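Long-range contacts in carbon monoxide oxidation system transcription regulator CooA-1 (Carboxydothermus hydrogenoformans, PDB 6CPB), which probably regulates transcription by binding DNA in response to carbon monoxide, which it senses through the heme domain described here: residues Tyr36-Glu41 and Arg80-Ala85; Arg42-Leu47 and Ile91-Ile96; Gly51-Tyr56 and Ala67-Gly72; Ala71-Cys76 and Ser110-Lys115. One frame throughout, in Å; residues are numbered along the deposited sequence.

How the contacts relate
The four contacts tie together two antiparallel sheets and the long helix 108-135 that runs past them. Contacts 1 and 3 belong to one sheet, where Phe82 N probably bonds to Tyr56 O at 2.9 Å. Contacts 2 and 4 meet on the other, where Phe75 N probably bonds to Phe46 O, also at 2.9 Å. Tyr36 of contact 1 lays its hydroxyl against contact 2, and Phe75 of contact 4 touches Ile83, Val55 and Leu69, bridging the sheets. Contacts 3 and 4, their centres about 10 Å apart, share Ala71 and Gly72. In other structures of this protein heme is bound by Arg80 and by His78 and Thr79, between Ala71-Cys76 of contact 4 and Arg80-Ala85 of contact 1.

Contact 1 (Tyr36-Glu41 and Arg80-Ala85); sequences YTPNTE and RAFIQA
Pro38 sets its CD squarely over the middle of the Phe82 ring, a CH-pi contact in which CD lies 3.4 Å from the ring centroid and 8° off the ring normal. CG of the proline leans toward the CE1 side of the ring, while CG2 of Thr37 comes up obliquely, 4.0 Å from CD2 of Phe82. Phe82 turns its CG anti to its own carbonyl carbon (chi1 -67°), and this puts the ring against the proline. Pro38 N, having no hydrogen, cannot bond to Ala81 O 3.3 Å away; a water donates to that oxygen and to Thr37 O. A second water accepts from Arg80 N and donates to Pro38 O. One direct backbone bond crosses the contact, from Ile83 N to Tyr36 O at 3.0 Å; beside it Tyr36 CB rests against Ile83 CD1. The chain then turns away in a type I beta turn from Thr37 to Thr40; Thr37 gives its N-H to Thr40 OG1 almost in line (179°) and accepts from Asn39 N through its own OG1, an ST turn. Glu41 O is hydrogen-bonded to NE2 of His78, the axial ligand where heme is bound, and Arg80, itself a heme-binding residue, packs on Lys122 of the second subunit. The short edge pairing of strands 34-36 and 82-85 belongs to the beta roll of the cyclic nucleotide-binding fold, here adapted to hold heme.

Contact 2 (Arg42-Leu47 and Ile91-Ile96); sequences RNLVFL and ILYTDI
Val45 and Thr94, and two residues further along Leu47 and Leu92, exchange pairs of backbone hydrogen bonds that make this the tight half of the contact. Val45 N meets Thr94 O at 2.8 Å with the donor nearly on the line of the carbonyl, and Leu47 N meets Leu92 O likewise at 2.8 Å. Between these pairs Phe46 and Tyr93 face one another across a non-hydrogen-bonded site, CB to CB at 3.9 Å. Phe46 holds CG between its backbone N and carbonyl carbon (chi1 71°), which leads the end of the ring away, while its CB touches Ile91 CD1 at 4.0 Å and ring atom CD2 still skirts Ile91 CG2. The other end is looser and nearer solvent. There Arg42 merely brings NH1 within 3.8 Å of Asp95 CB, and Asp95, modelled in two conformers, turns OD2 to Asn98 N as the N-cap of helix 96-105. Asn43 O still takes the N-H of Ile96, while its amide crosses Ile96 at a slant, CG of Asn43 being 3.6 Å from CG2 of Ile96 in the conformer described. With an alanine instead of Asn43, that flank of Ile96 would probably be uncovered and His78 would lose a packing partner. Strand 89-95 is flanked by strands 25-29 and 44-50; on its other side 44-50 pairs with strand 74-76, and Tyr36 of strand 34-36 packs against Leu44, Ile91 and Tyr93.

Contact 3 (Gly51-Tyr56 and Ala67-Gly72); sequences GRVRVY and AILEAG
Val53 and Leu69 exchange two backbone hydrogen bonds, Val53 N to Leu69 O at 2.9 Å and Leu69 N to Val53 O at 2.8 Å. Val55 and Ala67 make the next such pair, lopsided because Ala67 N reaches Val55 O only at 3.3 Å and from a tilted direction. Apolar contact gathers round Leu69: its CB lies 3.7 Å from Val53 CG2, and its CD1 rests on Val55 CG2. On the face bearing Arg52 and Ile68, Arg52 CG touches Ile68 CG2. Charge pairing across the strands is indirect. Glu70 bends at chi2 (-70°), bringing its carboxylate alongside the Arg52 CD methylene, with OE1 3.5 Å from CD, yet the guanidinium gives NE to Glu87 in a salt bridge. Water completes the set. One molecule accepts from Arg52 NH1 and donates to Glu70 OE2; another joins Gly51 O, Glu70 OE1 and Ala71 N. Val55 and Leu69 also pack on Phe75 and on helix 108-135. The pairing is that of a beta hairpin, strands 52-59 and 62-70, within the beta roll of the cyclic nucleotide-binding fold.

Contact 4 (Ala71-Cys76 and Ser110-Lys115); sequences AGDIFC and SLNMVK. With SO4 (sulfate ion), chain D.
Asn112 stretches its CG away from the backbone N of its helix (chi1 -179°), carrying the amide to Asp73 and Ile74, while Lys115 bends at chi2 (-86°) and chi3, which carries NZ to the same aspartate. This is where the long helix of the CRP/FNR-type sensor domain, residues 108-135, crosses strand 74-76, an outermost strand of one sheet of the beta roll. The Asn112 amide uses both ends. Its OD1 accepts from Ile74 N at 2.8 Å, and its ND2 donates to Asp73 OD1 at 3.1 Å, almost straight (173°), with the acceptor in the amide plane; ND2 is also hydrogen-bonded to Thr6 OG1. Asp73 OD1 spends its anti lone pair on that amide bond, and Lys115 NZ meets the same oxygen at 3.0 Å from well above the carboxylate plane, making a salt bridge. The other oxygen, OD2, accepts from Glu70 N, so the carboxylate is held at both ends. Beside these polar bonds, Ile74 CG2 packs on Met113 CB at 3.6 Å, and a water donates to Ile74 O and to Met113 O. A leucine in place of Asn112 would probably strand Ile74 N without its acceptor and cost Asp73 OD1 one of its two donors and Thr6 OG1 a partner. The helix also faces the second subunit, where Val114 packs on Val114 of the other chain and Ser110 OG bonds to its counterpart. Lys115 NZ also makes a weak hydrogen bond, 3.2 Å long, to O4 of a sulfate, probably from the crystallisation liquor, that Thr6 OG1 binds too.

Contact 1 (Tyr36-Glu41 and Arg80-Ala85)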
loop_
_atom_site.group_PDB
_atom_site.type_symbol
_atom_site.label_atom_id
_atom_site.label_comp_id
_atom_site.label_asym_id
_atom_site.label_seq_id
_atom_site.Cartn_x
_atom_site.Cartn_y
_atom_site.Cartn_z
ATOM N N TYR A 36 0.389 17.363 6.806
ATOM C CA TYR A 36 -0.516 17.362 5.666
ATOM C C TYR A 36 -1.870 16.852 6.132
ATOM O O TYR A 36 -1.979 16.215 7.186
ATOM C CB TYR A 36 -0.021 16.469 4.516
ATOM C CG TYR A 36 1.325 16.860 3.957
ATOM C CD1 TYR A 36 1.483 18.027 3.216
ATOM C CD2 TYR A 36 2.451 16.068 4.168
ATOM C CE1 TYR A 36 2.713 18.388 2.712
ATOM C CE2 TYR A 36 3.688 16.429 3.659
ATOM C CZ TYR A 36 3.809 17.587 2.936
ATOM O OH TYR A 36 5.047 17.932 2.429
ATOM N N THR A 37 -2.894 17.107 5.329
ATOM C CA THR A 37 -4.260 16.702 5.636
ATOM C C THR A 37 -4.867 16.052 4.413
ATOM O O THR A 37 -4.299 16.103 3.312
ATOM C CB THR A 37 -5.131 17.901 6.037
ATOM O OG1 THR A 37 -5.325 18.742 4.900
ATOM C CG2 THR A 37 -4.530 18.679 7.183
ATOM N N PRO A 38 -6.060 15.466 4.554
ATOM C CA PRO A 38 -6.720 14.891 3.379
ATOM C C PRO A 38 -6.971 15.898 2.276
ATOM O O PRO A 38 -7.064 15.507 1.108
ATOM C CB PRO A 38 -8.027 14.340 3.958
ATOM C CG PRO A 38 -7.639 13.943 5.349
ATOM C CD PRO A 38 -6.737 15.063 5.801
ATOM N N ASN A 39 -7.066 17.177 2.608
ATOM C CA ASN A 39 -7.359 18.215 1.632
ATOM C C ASN A 39 -6.117 18.787 0.963
ATOM O O ASN A 39 -6.256 19.637 0.080
ATOM C CB ASN A 39 -8.100 19.381 2.293
ATOM C CG ASN A 39 -9.561 19.107 2.540
ATOM O OD1 ASN A 39 -9.997 17.968 2.605
ATOM N ND2 ASN A 39 -10.325 20.175 2.722
ATOM N N THR A 40 -4.917 18.395 1.378
ATOM C CA THR A 40 -3.712 18.906 0.734
ATOM C C THR A 40 -3.809 18.692 -0.775
ATOM O O THR A 40 -3.942 17.563 -1.250
ATOM C CB THR A 40 -2.486 18.197 1.317
ATOM O OG1 THR A 40 -2.344 18.565 2.698
ATOM C CG2 THR A 40 -1.213 18.564 0.533
ATOM N N GLU A 41 -3.757 19.789 -1.529
ATOM C CA GLU A 41 -4.004 19.698 -2.966
ATOM C C GLU A 41 -2.824 19.080 -3.704
ATOM O O GLU A 41 -3.014 18.278 -4.627
ATOM C CB GLU A 41 -4.322 21.076 -3.536
ATOM C CG GLU A 41 -5.742 21.538 -3.282
ATOM C CD GLU A 41 -6.112 22.754 -4.115
ATOM O OE1 GLU A 41 -5.247 23.240 -4.872
ATOM O OE2 GLU A 41 -7.267 23.220 -4.022
ATOM N N ARG A 80 -6.153 10.528 1.643
ATOM C CA ARG A 80 -7.290 10.717 2.545
ATOM C C ARG A 80 -6.898 10.673 4.022
ATOM O O ARG A 80 -7.736 10.406 4.886
ATOM C CB ARG A 80 -8.442 9.754 2.237
ATOM C CG ARG A 80 -8.964 9.879 0.819
ATOM C CD ARG A 80 -10.199 9.019 0.625
ATOM N NE ARG A 80 -10.319 8.548 -0.754
ATOM C CZ ARG A 80 -11.146 9.033 -1.676
ATOM N NH1 ARG A 80 -11.977 10.029 -1.402
ATOM N NH2 ARG A 80 -11.142 8.501 -2.893
ATOM N N ALA A 81 -5.650 10.999 4.336
ATOM C CA ALA A 81 -5.126 10.858 5.686
ATOM C C ALA A 81 -4.541 12.168 6.199
ATOM O O ALA A 81 -4.090 13.024 5.429
ATOM C CB ALA A 81 -4.042 9.788 5.718
ATOM N N PHE A 82 -4.531 12.289 7.528
ATOM C CA PHE A 82 -3.800 13.320 8.238
ATOM C C PHE A 82 -2.450 12.765 8.657
ATOM O O PHE A 82 -2.311 11.574 8.938
ATOM C CB PHE A 82 -4.533 13.705 9.538
ATOM C CG PHE A 82 -5.866 14.397 9.350
ATOM C CD1 PHE A 82 -7.017 13.686 9.064
ATOM C CD2 PHE A 82 -5.964 15.768 9.501
ATOM C CE1 PHE A 82 -8.242 14.350 8.915
ATOM C CE2 PHE A 82 -7.165 16.421 9.345
ATOM C CZ PHE A 82 -8.305 15.712 9.064
ATOM N N ILE A 83 -1.462 13.650 8.736
ATOM C CA ILE A 83 -0.116 13.285 9.163
ATOM C C ILE A 83 0.364 14.331 10.157
ATOM O O ILE A 83 0.353 15.527 9.848
ATOM C CB ILE A 83 0.863 13.156 7.980
ATOM C CG1 ILE A 83 0.378 12.084 6.980
ATOM C CG2 ILE A 83 2.241 12.749 8.486
ATOM C CD1 ILE A 83 -0.155 12.626 5.730
ATOM N N GLN A 84 0.791 13.876 11.339
ATOM C CA GLN A 84 1.207 14.738 12.442
ATOM C C GLN A 84 2.584 14.341 12.968
ATOM O O GLN A 84 2.888 13.158 13.118
ATOM C CB GLN A 84 0.184 14.642 13.581
ATOM C CG GLN A 84 0.572 15.423 14.828
ATOM C CD GLN A 84 -0.425 15.248 15.924
ATOM O OE1 GLN A 84 -0.807 14.122 16.246
ATOM N NE2 GLN A 84 -0.872 16.351 16.502
ATOM N N ALA A 85 3.404 15.336 13.294
ATOM C CA ALA A 85 4.707 15.062 13.894
ATOM C C ALA A 85 4.546 14.624 15.351
ATOM O O ALA A 85 3.855 15.280 16.134
ATOM C CB ALA A 85 5.577 16.312 13.833
HETATM O O HOH W 1 -2.386 13.920 3.328
HETATM O O HOH W 2 -6.550 12.970 0.095
#

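Contact 2 (Arg42-Leu47 and Ile91-Ile96)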
loop_
_atom_site.group_PDB
_atom_site.type_symbol
_atom_site.label_atom_id
_atom_site.label_comp_id
_atom_site.label_asym_id
_atom_site.label_seq_id
_atom_site.Cartn_x
_atom_site.Cartn_y
_atom_site.Cartn_z
ATOM N N ARG A 42 -1.602 19.456 -3.343
ATOM C CA ARG A 42 -0.443 18.939 -4.049
ATOM C C ARG A 42 -0.293 17.449 -3.779
ATOM O O ARG A 42 -0.391 16.999 -2.630
ATOM C CB ARG A 42 0.808 19.704 -3.627
ATOM C CG ARG A 42 0.833 21.139 -4.146
ATOM C CD ARG A 42 2.051 21.404 -5.000
ATOM N NE ARG A 42 2.125 20.475 -6.124
ATOM C CZ ARG A 42 3.133 20.419 -6.987
ATOM N NH1 ARG A 42 3.104 19.534 -7.973
ATOM N NH2 ARG A 42 4.167 21.239 -6.866
ATOM N N ASN A 43 -0.053 16.697 -4.844
ATOM C CA ASN A 43 0.162 15.254 -4.779
ATOM C C ASN A 43 1.664 15.032 -4.643
ATOM O O ASN A 43 2.426 15.220 -5.599
ATOM C CB ASN A 43 -0.401 14.581 -6.025
ATOM C CG ASN A 43 -0.475 13.090 -5.873
ATOM O OD1 ASN A 43 0.210 12.521 -5.026
ATOM N ND2 ASN A 43 -1.318 12.444 -6.672
ATOM N N LEU A 44 2.089 14.682 -3.438
ATOM C CA LEU A 44 3.490 14.661 -3.073
ATOM C C LEU A 44 3.832 13.346 -2.392
ATOM O O LEU A 44 2.981 12.702 -1.769
ATOM C CB LEU A 44 3.793 15.780 -2.054
ATOM C CG LEU A 44 3.353 17.208 -2.316
ATOM C CD1 LEU A 44 3.496 17.972 -1.004
ATOM C CD2 LEU A 44 4.195 17.826 -3.419
ATOM N N VAL A 45 5.105 12.980 -2.485
ATOM C CA VAL A 45 5.691 11.876 -1.743
ATOM C C VAL A 45 6.680 12.473 -0.762
ATOM O O VAL A 45 7.454 13.360 -1.130
ATOM C CB VAL A 45 6.384 10.902 -2.710
ATOM C CG1 VAL A 45 7.180 9.861 -1.966
ATOM C CG2 VAL A 45 5.342 10.263 -3.616
ATOM N N PHE A 46 6.642 12.017 0.483
ATOM C CA PHE A 46 7.558 12.521 1.492
ATOM C C PHE A 46 8.208 11.388 2.261
ATOM O O PHE A 46 7.586 10.360 2.531
ATOM C CB PHE A 46 6.890 13.513 2.453
ATOM C CG PHE A 46 5.922 12.882 3.409
ATOM C CD1 PHE A 46 4.600 12.704 3.054
ATOM C CD2 PHE A 46 6.344 12.454 4.664
ATOM C CE1 PHE A 46 3.704 12.104 3.949
ATOM C CE2 PHE A 46 5.471 11.860 5.547
ATOM C CZ PHE A 46 4.152 11.687 5.197
ATOM N N LEU A 47 9.467 11.618 2.615
ATOM C CA LEU A 47 10.322 10.696 3.338
ATOM C C LEU A 47 10.654 11.326 4.690
ATOM O O LEU A 47 11.053 12.489 4.742
ATOM C CB LEU A 47 11.605 10.507 2.499
ATOM C CG LEU A 47 12.755 9.675 3.033
ATOM C CD1 LEU A 47 12.284 8.317 3.562
ATOM C CD2 LEU A 47 13.773 9.501 1.914
ATOM N N ILE A 91 11.411 16.290 6.981
ATOM C CA ILE A 91 11.033 15.480 5.830
ATOM C C ILE A 91 11.729 15.990 4.577
ATOM O O ILE A 91 12.129 17.152 4.478
ATOM C CB ILE A 91 9.520 15.419 5.579
ATOM C CG1 ILE A 91 9.007 16.737 4.988
ATOM C CG2 ILE A 91 8.783 15.004 6.847
ATOM C CD1 ILE A 91 7.513 16.746 4.694
ATOM N N LEU A 92 11.845 15.082 3.610
ATOM C CA LEU A 92 12.175 15.395 2.224
ATOM C C LEU A 92 10.939 15.084 1.395
ATOM O O LEU A 92 10.332 14.028 1.579
ATOM C CB LEU A 92 13.347 14.530 1.742
ATOM C CG LEU A 92 14.684 14.797 2.428
ATOM C CD1 LEU A 92 15.741 13.862 1.865
ATOM C CD2 LEU A 92 15.120 16.254 2.269
ATOM N N TYR A 93 10.564 15.977 0.473
ATOM C CA TYR A 93 9.377 15.729 -0.341
ATOM C C TYR A 93 9.589 16.129 -1.794
ATOM O O TYR A 93 10.396 17.004 -2.111
ATOM C CB TYR A 93 8.126 16.433 0.219
ATOM C CG TYR A 93 8.190 17.941 0.234
ATOM C CD1 TYR A 93 8.735 18.609 1.308
ATOM C CD2 TYR A 93 7.684 18.697 -0.813
ATOM C CE1 TYR A 93 8.783 19.979 1.350
ATOM C CE2 TYR A 93 7.716 20.079 -0.776
ATOM C CZ TYR A 93 8.283 20.707 0.304
ATOM O OH TYR A 93 8.338 22.076 0.369
ATOM N N THR A 94 8.827 15.481 -2.669
ATOM C CA THR A 94 8.828 15.815 -4.090
ATOM C C THR A 94 7.460 15.475 -4.668
ATOM O O THR A 94 6.687 14.744 -4.068
ATOM C CB THR A 94 9.974 15.096 -4.820
ATOM O OG1 THR A 94 10.174 15.685 -6.109
ATOM C CG2 THR A 94 9.704 13.614 -5.016
ATOM N N ASP A 95 7.156 16.025 -5.837
ATOM C CA ASP A 95 5.870 15.736 -6.457
ATOM C C ASP A 95 5.833 14.302 -6.977
ATOM O O ASP A 95 6.862 13.717 -7.328
ATOM C CB ASP A 95 5.601 16.698 -7.609
ATOM C CG ASP A 95 6.635 16.587 -8.698
ATOM O OD1 ASP A 95 7.712 17.199 -8.550
ATOM O OD2 ASP A 95 6.390 15.855 -9.682
ATOM N N ILE A 96 4.620 13.743 -7.049
ATOM C CA ILE A 96 4.460 12.321 -7.360
ATOM C C ILE A 96 5.058 11.962 -8.720
ATOM O O ILE A 96 5.683 10.906 -8.865
ATOM C CB ILE A 96 2.986 11.890 -7.228
ATOM C CG1 ILE A 96 2.882 10.363 -7.310
ATOM C CG2 ILE A 96 2.106 12.567 -8.287
ATOM C CD1 ILE A 96 1.510 9.816 -7.020
#

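Contact 3 (Gly51-Tyr56 and Ala67-Gly72)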
loop_
_atom_site.group_PDB
_atom_site.type_symbol
_atom_site.label_atom_id
_atom_site.label_comp_id
_atom_site.label_asym_id
_atom_site.label_seq_id
_atom_site.Cartn_x
_atom_site.Cartn_y
_atom_site.Cartn_z
ATOM N N GLY A 51 13.024 12.089 12.995
ATOM C CA GLY A 51 11.798 12.249 13.749
ATOM C C GLY A 51 10.847 11.095 13.552
ATOM O O GLY A 51 11.266 9.957 13.351
ATOM N N ARG A 52 9.556 11.372 13.670
ATOM C CA ARG A 52 8.553 10.319 13.752
ATOM C C ARG A 52 7.212 10.982 13.499
ATOM O O ARG A 52 6.952 12.057 14.049
ATOM C CB ARG A 52 8.591 9.692 15.144
ATOM C CG ARG A 52 7.682 8.496 15.315
ATOM C CD ARG A 52 8.009 7.782 16.608
ATOM N NE ARG A 52 7.640 8.616 17.740
ATOM C CZ ARG A 52 6.817 8.268 18.725
ATOM N NH1 ARG A 52 6.264 7.064 18.768
ATOM N NH2 ARG A 52 6.566 9.141 19.683
ATOM N N VAL A 53 6.373 10.363 12.667
ATOM C CA VAL A 53 5.080 10.945 12.335
ATOM C C VAL A 53 3.970 9.917 12.507
ATOM O O VAL A 53 4.181 8.706 12.398
ATOM C CB VAL A 53 5.032 11.564 10.922
ATOM C CG1 VAL A 53 6.144 12.588 10.734
ATOM C CG2 VAL A 53 5.110 10.509 9.868
ATOM N N ARG A 54 2.772 10.432 12.761
ATOM C CA ARG A 54 1.577 9.629 12.935
ATOM C C ARG A 54 0.649 9.888 11.764
ATOM O O ARG A 54 0.327 11.040 11.474
ATOM C CB ARG A 54 0.900 10.013 14.255
ATOM C CG ARG A 54 -0.275 9.137 14.640
ATOM C CD ARG A 54 -0.807 9.475 16.021
ATOM N NE ARG A 54 -1.405 10.808 16.079
ATOM C CZ ARG A 54 -2.710 11.066 16.004
ATOM N NH1 ARG A 54 -3.603 10.098 15.865
ATOM N NH2 ARG A 54 -3.131 12.319 16.084
ATOM N N VAL A 55 0.191 8.812 11.136
ATOM C CA VAL A 55 -0.807 8.865 10.077
ATOM C C VAL A 55 -2.135 8.488 10.712
ATOM O O VAL A 55 -2.217 7.478 11.417
ATOM C CB VAL A 55 -0.457 7.893 8.937
ATOM C CG1 VAL A 55 -1.470 7.999 7.825
ATOM C CG2 VAL A 55 0.944 8.167 8.408
ATOM N N TYR A 56 -3.169 9.293 10.484
ATOM C CA TYR A 56 -4.436 9.048 11.158
ATOM C C TYR A 56 -5.611 9.546 10.330
ATOM O O TYR A 56 -5.463 10.315 9.369
ATOM C CB TYR A 56 -4.448 9.687 12.556
ATOM C CG TYR A 56 -4.388 11.194 12.603
ATOM C CD1 TYR A 56 -3.178 11.864 12.505
ATOM C CD2 TYR A 56 -5.532 11.947 12.785
ATOM C CE1 TYR A 56 -3.113 13.235 12.578
ATOM C CE2 TYR A 56 -5.476 13.337 12.862
ATOM C CZ TYR A 56 -4.265 13.974 12.759
ATOM O OH TYR A 56 -4.186 15.355 12.813
ATOM N N ALA A 67 -1.038 4.418 11.417
ATOM C CA ALA A 67 0.319 3.904 11.513
ATOM C C ALA A 67 1.192 4.994 12.101
ATOM O O ALA A 67 0.870 6.177 12.017
ATOM C CB ALA A 67 0.893 3.477 10.153
ATOM N N ILE A 68 2.313 4.573 12.674
ATOM C CA ILE A 68 3.384 5.460 13.104
ATOM C C ILE A 68 4.577 5.178 12.205
ATOM O O ILE A 68 5.014 4.024 12.082
ATOM C CB ILE A 68 3.719 5.259 14.590
ATOM C CG1 ILE A 68 2.534 5.701 15.451
ATOM C CG2 ILE A 68 4.970 6.061 14.952
ATOM C CD1 ILE A 68 2.679 5.365 16.911
ATOM N N LEU A 69 5.052 6.223 11.530
ATOM C CA LEU A 69 6.160 6.124 10.591
ATOM C C LEU A 69 7.423 6.655 11.238
ATOM O O LEU A 69 7.420 7.736 11.839
ATOM C CB LEU A 69 5.875 6.921 9.326
ATOM C CG LEU A 69 4.560 6.592 8.632
ATOM C CD1 LEU A 69 4.456 7.381 7.362
ATOM C CD2 LEU A 69 4.413 5.093 8.356
ATOM N N GLU A 70 8.490 5.888 11.114
ATOM C CA GLU A 70 9.771 6.209 11.711
ATOM C C GLU A 70 10.674 6.878 10.682
ATOM O O GLU A 70 10.388 6.916 9.478
ATOM C CB GLU A 70 10.444 4.936 12.228
ATOM C CG GLU A 70 9.573 4.087 13.135
ATOM C CD GLU A 70 9.317 4.730 14.495
ATOM O OE1 GLU A 70 10.111 5.601 14.915
ATOM O OE2 GLU A 70 8.315 4.366 15.158
ATOM N N ALA A 71 11.799 7.395 11.164
ATOM C CA ALA A 71 12.807 7.913 10.253
ATOM C C ALA A 71 13.213 6.808 9.285
ATOM O O ALA A 71 13.485 5.680 9.695
ATOM C CB ALA A 71 14.012 8.414 11.051
ATOM N N GLY A 72 13.213 7.135 7.988
ATOM C CA GLY A 72 13.469 6.174 6.938
ATOM C C GLY A 72 12.232 5.580 6.315
ATOM O O GLY A 72 12.362 4.731 5.432
HETATM O O HOH W 3 12.018 7.471 14.104
HETATM O O HOH W 4 6.804 4.678 17.752
#

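Contact 4 (Ala71-Cys76 and Ser110-Lys115)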
loop_
_atom_site.group_PDB
_atom_site.type_symbol
_atom_site.label_atom_id
_atom_site.label_comp_id
_atom_site.label_asym_id
_atom_site.label_seq_id
_atom_site.Cartn_x
_atom_site.Cartn_y
_atom_site.Cartn_z
ATOM N N ALA A 71 11.799 7.395 11.164
ATOM C CA ALA A 71 12.807 7.913 10.253
ATOM C C ALA A 71 13.213 6.808 9.285
ATOM O O ALA A 71 13.485 5.680 9.695
ATOM C CB ALA A 71 14.012 8.414 11.051
ATOM N N GLY A 72 13.213 7.135 7.988
ATOM C CA GLY A 72 13.469 6.174 6.938
ATOM C C GLY A 72 12.232 5.580 6.315
ATOM O O GLY A 72 12.362 4.731 5.432
ATOM N N ASP A 73 11.044 6.003 6.736
ATOM C CA ASP A 73 9.794 5.594 6.109
ATOM C C ASP A 73 9.266 6.685 5.183
ATOM O O ASP A 73 9.479 7.883 5.403
ATOM C CB ASP A 73 8.707 5.291 7.150
ATOM C CG ASP A 73 8.901 3.969 7.865
ATOM O OD1 ASP A 73 9.424 3.011 7.270
ATOM O OD2 ASP A 73 8.453 3.874 9.040
ATOM N N ILE A 74 8.549 6.250 4.148
ATOM C CA ILE A 74 8.035 7.122 3.096
ATOM C C ILE A 74 6.522 6.966 2.981
ATOM O O ILE A 74 5.971 5.892 3.227
ATOM C CB ILE A 74 8.766 6.772 1.768
ATOM C CG1 ILE A 74 8.700 7.909 0.745
ATOM C CG2 ILE A 74 8.256 5.489 1.168
ATOM C CD1 ILE A 74 9.664 7.716 -0.412
ATOM N N PHE A 75 5.850 8.049 2.603
ATOM C CA PHE A 75 4.394 8.054 2.431
ATOM C C PHE A 75 4.048 9.170 1.438
ATOM O O PHE A 75 4.927 9.674 0.733
ATOM C CB PHE A 75 3.707 8.106 3.810
ATOM C CG PHE A 75 2.193 7.944 3.778
ATOM C CD1 PHE A 75 1.574 6.948 3.030
ATOM C CD2 PHE A 75 1.399 8.808 4.507
ATOM C CE1 PHE A 75 0.193 6.845 2.998
ATOM C CE2 PHE A 75 0.028 8.695 4.494
ATOM C CZ PHE A 75 -0.576 7.705 3.745
ATOM N N CYS A 76 2.771 9.545 1.349
ATOM C CA CYS A 76 2.349 10.456 0.307
ATOM C C CYS A 76 1.037 11.112 0.702
ATOM O O CYS A 76 0.302 10.622 1.569
ATOM C CB CYS A 76 2.177 9.703 -1.007
ATOM S SG CYS A 76 1.102 8.249 -0.860
ATOM N N SER A 110 10.577 2.724 -3.535
ATOM C CA SER A 110 9.263 2.134 -3.710
ATOM C C SER A 110 9.059 0.919 -2.825
ATOM O O SER A 110 7.914 0.595 -2.497
ATOM C CB SER A 110 9.060 1.748 -5.168
ATOM O OG SER A 110 9.843 0.609 -5.548
ATOM N N LEU A 111 10.122 0.220 -2.438
ATOM C CA LEU A 111 9.939 -0.952 -1.593
ATOM C C LEU A 111 9.522 -0.564 -0.186
ATOM O O LEU A 111 8.699 -1.243 0.437
ATOM C CB LEU A 111 11.199 -1.807 -1.575
ATOM C CG LEU A 111 11.449 -2.601 -2.867
ATOM C CD1 LEU A 111 12.717 -3.421 -2.762
ATOM C CD2 LEU A 111 10.277 -3.513 -3.208
ATOM N N ASN A 112 10.063 0.529 0.326
ATOM C CA ASN A 112 9.572 1.008 1.601
ATOM C C ASN A 112 8.138 1.495 1.471
ATOM O O ASN A 112 7.316 1.277 2.373
ATOM C CB ASN A 112 10.483 2.103 2.152
ATOM C CG ASN A 112 10.010 2.612 3.484
ATOM O OD1 ASN A 112 9.312 3.614 3.563
ATOM N ND2 ASN A 112 10.367 1.905 4.543
ATOM N N MET A 113 7.805 2.138 0.353
ATOM C CA MET A 113 6.449 2.622 0.155
ATOM C C MET A 113 5.448 1.474 0.153
ATOM O O MET A 113 4.351 1.594 0.714
ATOM C CB MET A 113 6.373 3.413 -1.144
ATOM C CG MET A 113 5.021 4.027 -1.374
ATOM S SD MET A 113 4.991 5.119 -2.772
ATOM C CE MET A 113 5.768 6.581 -2.071
ATOM N N VAL A 114 5.796 0.361 -0.493
ATOM C CA VAL A 114 4.939 -0.821 -0.477
ATOM C C VAL A 114 4.732 -1.311 0.947
ATOM O O VAL A 114 3.613 -1.650 1.346
ATOM C CB VAL A 114 5.540 -1.924 -1.375
ATOM C CG1 VAL A 114 4.882 -3.270 -1.108
ATOM C CG2 VAL A 114 5.418 -1.551 -2.847
ATOM N N LYS A 115 5.806 -1.371 1.730
ATOM C CA LYS A 115 5.710 -1.837 3.111
ATOM C C LYS A 115 4.777 -0.938 3.926
ATOM O O LYS A 115 3.895 -1.426 4.652
ATOM C CB LYS A 115 7.125 -1.887 3.704
ATOM C CG LYS A 115 7.245 -2.481 5.091
ATOM C CD LYS A 115 6.999 -1.485 6.199
ATOM C CE LYS A 115 7.981 -0.334 6.206
ATOM N NZ LYS A 115 7.816 0.483 7.445
HETATM S S SO4 D . 11.506 -1.731 7.733
HETATM O O1 SO4 D . 12.962 -1.601 7.717
HETATM O O2 SO4 D . 11.075 -2.449 6.535
HETATM O O3 SO4 D . 11.096 -2.474 8.922
HETATM O O4 SO4 D . 10.910 -0.397 7.760
HETATM O O HOH W 5 3.954 4.690 1.691
#